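Local coordinates for hypothetical protein (Bacillus cereus, PDB 1T06) that is of unknown function but belongs to the AlkD-like DNA alkylation repair family, so it probably recognises or processes alkylated DNA, at residues I46-E51 against D73-S78; L123-G128 against H162-T167. All blocks are in the same frame, centred on the assembly; numbering follows the deposited sequence.

Contact 1 of 2, residues I46-E51 against D73-S78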
loop_
_atom_site.group_PDB
_atom_site.type_symbol
_atom_site.label_atom_id
_atom_site.label_comp_id
_atom_site.label_asym_id
_atom_site.label_seq_id
_atom_site.Cartn_x
_atom_site.Cartn_y
_atom_site.Cartn_z
ATOM N N ILE A 46 -5.731 21.584 -10.622
ATOM C CA ILE A 46 -6.228 21.421 -11.984
ATOM C C ILE A 46 -7.453 20.526 -12.061
ATOM O O ILE A 46 -7.459 19.410 -11.540
ATOM C CB ILE A 46 -5.131 20.847 -12.924
ATOM C CG1 ILE A 46 -3.952 21.817 -12.988
ATOM C CG2 ILE A 46 -5.694 20.620 -14.322
ATOM C CD1 ILE A 46 -2.749 21.274 -13.717
ATOM N N LYS A 47 -8.492 21.037 -12.710
ATOM C CA LYS A 47 -9.730 20.289 -12.891
ATOM C C LYS A 47 -9.527 19.391 -14.114
ATOM O O LYS A 47 -8.877 19.806 -15.073
ATOM C CB LYS A 47 -10.897 21.259 -13.126
ATOM C CG LYS A 47 -12.273 20.593 -13.206
ATOM C CD LYS A 47 -13.393 21.634 -13.247
ATOM C CE LYS A 47 -13.414 22.409 -14.568
ATOM N NZ LYS A 47 -13.833 21.557 -15.730
ATOM N N LEU A 48 -10.063 18.170 -14.076
ATOM C CA LEU A 48 -9.917 17.246 -15.200
ATOM C C LEU A 48 -10.027 18.028 -16.497
ATOM O O LEU A 48 -11.031 18.701 -16.746
ATOM C CB LEU A 48 -10.994 16.157 -15.173
ATOM C CG LEU A 48 -11.151 15.368 -13.871
ATOM C CD1 LEU A 48 -12.030 14.145 -14.130
ATOM C CD2 LEU A 48 -9.780 14.941 -13.343
ATOM N N ASN A 49 -8.982 17.952 -17.312
ATOM C CA ASN A 49 -8.934 18.656 -18.586
ATOM C C ASN A 49 -8.323 17.695 -19.595
ATOM O O ASN A 49 -7.122 17.449 -19.566
ATOM C CB ASN A 49 -8.047 19.897 -18.452
ATOM C CG ASN A 49 -8.131 20.818 -19.658
ATOM O OD1 ASN A 49 -8.326 20.373 -20.791
ATOM N ND2 ASN A 49 -7.963 22.113 -19.417
ATOM N N GLN A 50 -9.149 17.152 -20.481
ATOM C CA GLN A 50 -8.667 16.205 -21.478
ATOM C C GLN A 50 -7.763 16.873 -22.516
ATOM O O GLN A 50 -6.815 16.260 -23.011
ATOM C CB GLN A 50 -9.859 15.524 -22.158
ATOM C CG GLN A 50 -9.503 14.350 -23.054
ATOM C CD GLN A 50 -8.719 13.282 -22.328
ATOM O OE1 GLN A 50 -8.949 13.020 -21.147
ATOM N NE2 GLN A 50 -7.795 12.645 -23.035
ATOM N N GLU A 51 -8.044 18.127 -22.846
ATOM C CA GLU A 51 -7.212 18.825 -23.822
ATOM C C GLU A 51 -5.795 18.962 -23.270
ATOM O O GLU A 51 -4.820 18.645 -23.956
ATOM C CB GLU A 51 -7.786 20.211 -24.147
ATOM C CG GLU A 51 -9.106 20.189 -24.915
ATOM C CD GLU A 51 -10.203 19.400 -24.193
ATOM O OE1 GLU A 51 -10.484 19.695 -23.005
ATOM O OE2 GLU A 51 -10.786 18.485 -24.821
ATOM N N ASP A 73 -9.667 12.940 -18.438
ATOM C CA ASP A 73 -11.094 12.764 -18.201
ATOM C C ASP A 73 -11.493 11.452 -18.876
ATOM O O ASP A 73 -12.075 11.449 -19.966
ATOM C CB ASP A 73 -11.879 13.934 -18.793
ATOM C CG ASP A 73 -13.364 13.718 -18.725
ATOM O OD1 ASP A 73 -13.824 13.077 -17.754
ATOM O OD2 ASP A 73 -14.072 14.191 -19.636
ATOM N N PRO A 74 -11.178 10.317 -18.221
ATOM C CA PRO A 74 -11.450 8.952 -18.688
ATOM C C PRO A 74 -12.864 8.665 -19.174
ATOM O O PRO A 74 -13.052 7.854 -20.084
ATOM C CB PRO A 74 -11.050 8.090 -17.490
ATOM C CG PRO A 74 -11.283 8.995 -16.326
ATOM C CD PRO A 74 -10.720 10.296 -16.821
ATOM N N LYS A 75 -13.853 9.326 -18.577
ATOM C CA LYS A 75 -15.237 9.113 -18.983
ATOM C C LYS A 75 -15.495 9.678 -20.378
ATOM O O LYS A 75 -16.444 9.278 -21.051
ATOM C CB LYS A 75 -16.204 9.743 -17.973
ATOM C CG LYS A 75 -16.056 11.244 -17.787
ATOM C CD LYS A 75 -17.160 11.779 -16.883
ATOM C CE LYS A 75 -17.009 13.270 -16.616
ATOM N NZ LYS A 75 -15.823 13.577 -15.765
ATOM N N ALA A 76 -14.637 10.597 -20.815
ATOM C CA ALA A 76 -14.783 11.208 -22.131
ATOM C C ALA A 76 -13.889 10.564 -23.192
ATOM O O ALA A 76 -13.994 10.896 -24.373
ATOM C CB ALA A 76 -14.489 12.698 -22.043
ATOM N N MET A 77 -13.017 9.647 -22.775
ATOM C CA MET A 77 -12.104 8.980 -23.704
ATOM C C MET A 77 -12.736 7.740 -24.324
ATOM O O MET A 77 -13.327 6.916 -23.626
ATOM C CB MET A 77 -10.790 8.595 -22.992
ATOM C CG MET A 77 -9.929 9.790 -22.535
ATOM S SD MET A 77 -8.455 9.367 -21.542
ATOM C CE MET A 77 -7.534 8.425 -22.743
ATOM N N SER A 78 -12.607 7.617 -25.640
ATOM C CA SER A 78 -13.152 6.478 -26.381
ATOM C C SER A 78 -12.074 5.412 -26.552
ATOM O O SER A 78 -10.900 5.657 -26.274
ATOM C CB SER A 78 -13.616 6.925 -27.769
ATOM O OG SER A 78 -12.505 7.299 -28.573
#

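Contact 2 of 2, residues L123-G128 against H162-T167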
loop_
_atom_site.group_PDB
_atom_site.type_symbol
_atom_site.label_atom_id
_atom_site.label_comp_id
_atom_site.label_asym_id
_atom_site.label_seq_id
_atom_site.Cartn_x
_atom_site.Cartn_y
_atom_site.Cartn_z
ATOM N N LEU A 123 3.438 -4.915 -23.918
ATOM C CA LEU A 123 2.973 -3.772 -23.143
ATOM C C LEU A 123 1.458 -3.631 -23.131
ATOM O O LEU A 123 0.879 -3.269 -22.107
ATOM C CB LEU A 123 3.634 -2.482 -23.642
ATOM C CG LEU A 123 5.113 -2.310 -23.261
ATOM C CD1 LEU A 123 5.251 -2.313 -21.752
ATOM C CD2 LEU A 123 5.943 -3.438 -23.852
ATOM N N LYS A 124 0.806 -3.913 -24.253
ATOM C CA LYS A 124 -0.649 -3.828 -24.283
ATOM C C LYS A 124 -1.218 -4.846 -23.310
ATOM O O LYS A 124 -2.130 -4.530 -22.543
ATOM C CB LYS A 124 -1.203 -4.119 -25.679
ATOM C CG LYS A 124 -1.281 -2.927 -26.612
ATOM C CD LYS A 124 -2.022 -3.325 -27.881
ATOM C CE LYS A 124 -2.018 -2.207 -28.901
ATOM N NZ LYS A 124 -2.742 -2.607 -30.143
ATOM N N MET A 125 -0.681 -6.070 -23.350
ATOM C CA MET A 125 -1.146 -7.134 -22.461
ATOM C C MET A 125 -0.882 -6.752 -21.002
ATOM O O MET A 125 -1.728 -6.969 -20.126
ATOM C CB MET A 125 -0.468 -8.473 -22.808
ATOM C CG MET A 125 -0.898 -9.053 -24.166
ATOM S SD MET A 125 -0.414 -10.794 -24.487
ATOM C CE MET A 125 1.325 -10.616 -24.508
ATOM N N SER A 126 0.281 -6.161 -20.752
ATOM C CA SER A 126 0.655 -5.734 -19.407
ATOM C C SER A 126 -0.338 -4.690 -18.891
ATOM O O SER A 126 -0.773 -4.740 -17.734
ATOM C CB SER A 126 2.073 -5.149 -19.421
ATOM O OG SER A 126 2.507 -4.792 -18.120
ATOM N N ALA A 127 -0.702 -3.749 -19.755
ATOM C CA ALA A 127 -1.649 -2.710 -19.377
ATOM C C ALA A 127 -3.011 -3.327 -19.080
ATOM O O ALA A 127 -3.718 -2.878 -18.176
ATOM C CB ALA A 127 -1.771 -1.696 -20.491
ATOM N N GLY A 128 -3.361 -4.361 -19.849
ATOM C CA GLY A 128 -4.634 -5.054 -19.691
ATOM C C GLY A 128 -4.768 -5.775 -18.360
ATOM O O GLY A 128 -5.777 -5.629 -17.658
ATOM N N HIS A 162 5.824 -18.351 -19.503
ATOM C CA HIS A 162 6.240 -18.232 -20.903
ATOM C C HIS A 162 5.857 -16.905 -21.542
ATOM O O HIS A 162 6.092 -16.699 -22.735
ATOM C CB HIS A 162 5.636 -19.361 -21.732
ATOM C CG HIS A 162 5.820 -20.711 -21.126
ATOM N ND1 HIS A 162 5.086 -21.144 -20.045
ATOM C CD2 HIS A 162 6.671 -21.717 -21.432
ATOM C CE1 HIS A 162 5.476 -22.360 -19.710
ATOM N NE2 HIS A 162 6.436 -22.732 -20.537
ATOM N N SER A 163 5.272 -16.014 -20.745
ATOM C CA SER A 163 4.829 -14.712 -21.223
ATOM C C SER A 163 5.963 -13.705 -21.364
ATOM O O SER A 163 7.055 -13.913 -20.837
ATOM C CB SER A 163 3.784 -14.136 -20.259
ATOM O OG SER A 163 2.660 -14.988 -20.139
ATOM N N PRO A 164 5.719 -12.604 -22.102
ATOM C CA PRO A 164 6.720 -11.550 -22.301
ATOM C C PRO A 164 7.040 -11.019 -20.909
ATOM O O PRO A 164 6.171 -11.025 -20.039
ATOM C CB PRO A 164 5.977 -10.527 -23.150
ATOM C CG PRO A 164 5.080 -11.379 -23.983
ATOM C CD PRO A 164 4.545 -12.371 -22.963
ATOM N N GLU A 165 8.265 -10.551 -20.704
ATOM C CA GLU A 165 8.690 -10.069 -19.392
ATOM C C GLU A 165 7.725 -9.144 -18.670
ATOM O O GLU A 165 7.273 -9.451 -17.572
ATOM C CB GLU A 165 10.060 -9.391 -19.482
ATOM C CG GLU A 165 11.164 -10.291 -20.006
ATOM C CD GLU A 165 11.169 -11.665 -19.348
ATOM O OE1 GLU A 165 11.238 -11.739 -18.095
ATOM O OE2 GLU A 165 11.101 -12.674 -20.092
ATOM N N ARG A 166 7.410 -8.012 -19.272
ATOM C CA ARG A 166 6.513 -7.078 -18.622
ATOM C C ARG A 166 5.136 -7.636 -18.344
ATOM O O ARG A 166 4.507 -7.287 -17.348
ATOM C CB ARG A 166 6.431 -5.796 -19.442
ATOM C CG ARG A 166 7.552 -4.881 -19.071
ATOM C CD ARG A 166 7.391 -4.643 -17.597
ATOM N NE ARG A 166 8.635 -4.602 -16.860
ATOM C CZ ARG A 166 8.692 -4.532 -15.537
ATOM N NH1 ARG A 166 7.571 -4.504 -14.823
ATOM N NH2 ARG A 166 9.863 -4.476 -14.929
ATOM N N THR A 167 4.674 -8.526 -19.210
ATOM C CA THR A 167 3.364 -9.136 -19.034
ATOM C C THR A 167 3.347 -10.049 -17.805
ATOM O O THR A 167 2.351 -10.103 -17.081
ATOM C CB THR A 167 2.972 -9.934 -20.274
ATOM O OG1 THR A 167 3.090 -9.089 -21.425
ATOM C CG2 THR A 167 1.534 -10.422 -20.155
#

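Contact 1 of 2, residues I46-E51 against D73-S78
Asp73 opens the second segment by giving its backbone N-H to the side-chain amide of Gln50: N to OE1 of Gln50 is 2.8 Å, with 172° at the hydrogen. The C=O...N angle of 169° puts the donor nearly in line with the carbonyl; this is the one hydrogen bond between the two segments. Gln50 reaches it with CG anti to its backbone N (chi1 -170°) and a bend at chi2, while its NE2 bonds Glu54 one helical turn on, so both ends of the amide are engaged and its rotation is set. The Asp73 side chain and, two residues later, Lys75 meet the exposed Leu48 more loosely: CD1 of Leu48 comes to 4.2 Å from NZ of Lys75, and the chains cross at about a right angle. Ala76 N bonds Asp73 O at 2.8 Å, closing a turn that carries the chain round to Met77. There the buried thioether chain packs across the Gln50 amide, CG of Met77 lying 3.6 Å from both OE1 and NE2 of Gln50, with Phe82 and Trp85 of the next helix around it. Asn49 and Ser78 each N-cap the helix that follows. The pairing thus joins the start of helix 50-58 to the linker between helices 62-71 and 79-87, consistent with the HEAT-like helical-repeat solenoid of AlkD relatives.

Contact 2 of 2, residues L123-G128 against H162-T167
Ser126 and Thr167 mark the tight part of this contact, where helix 122-138 meets the first turn of helix 165-181 with CA atoms just 4.4 Å apart. Such a short approach is consistent with the small side chains of Ser126 and Thr167, both buried. Ser126 sets CB against the neighbouring backbone, 3.8 Å from O of Arg166, and its OG lies 3.3 Å from that same oxygen; the hydroxyl itself is held by a hydrogen bond to Asp96. In Thr167, chi1 of -53° leaves CG2 anti to the backbone N, which turns it to CB of Met125 at 3.9 Å, and OG1 bonds the carbonyl oxygen of Glu122 at the start of the facing helix. The solvent side is formed by Met125 and Pro164, both partly exposed, and little of the proline is covered. Met125, bent at chi3, carries its methyl to the ring, CE to CG of Pro164 measuring 3.9 Å, and the two side chains cross at about a right angle. The same CE lies 3.9 Å from OG1 of Thr167, so it touches both buried Thr167 and partly exposed Pro164. At another margin CD1 of Leu123 packs loosely on CB of Arg166 at 4.3 Å; the guanidinium end leads away to a cation-pi contact with Tyr92. Between the segments themselves the chemistry is therefore mainly van der Waals contact. Glu122, bonded through its carboxylate to Arg166 N as well as to Thr167, probably ties the first turn of helix 165-181 to the start of helix 122-138.

Overall arrangement
From the N terminus, contact 1 comes first: the chain leaves 46-51, runs through helices 50-58 and 62-71, and returns at 73-78, closing a loop with 21 residues between its segments. Contact 2 opens only later, at 123-128, and closes at 162-167 after 33 intervening residues that include helix 146-159. The two are in series, neither nested nor crossed. The centres of contact 1 and contact 2 lie about 26 Å apart. Their nearest atoms are about 12 Å apart, so they do not touch. Contact 1 sits at the surface, tying a helix start to an inter-helix loop; contact 2 is partly buried, nearer the chain centre, and joins helix 122-138 to the start of helix 165-181 and the loop before it.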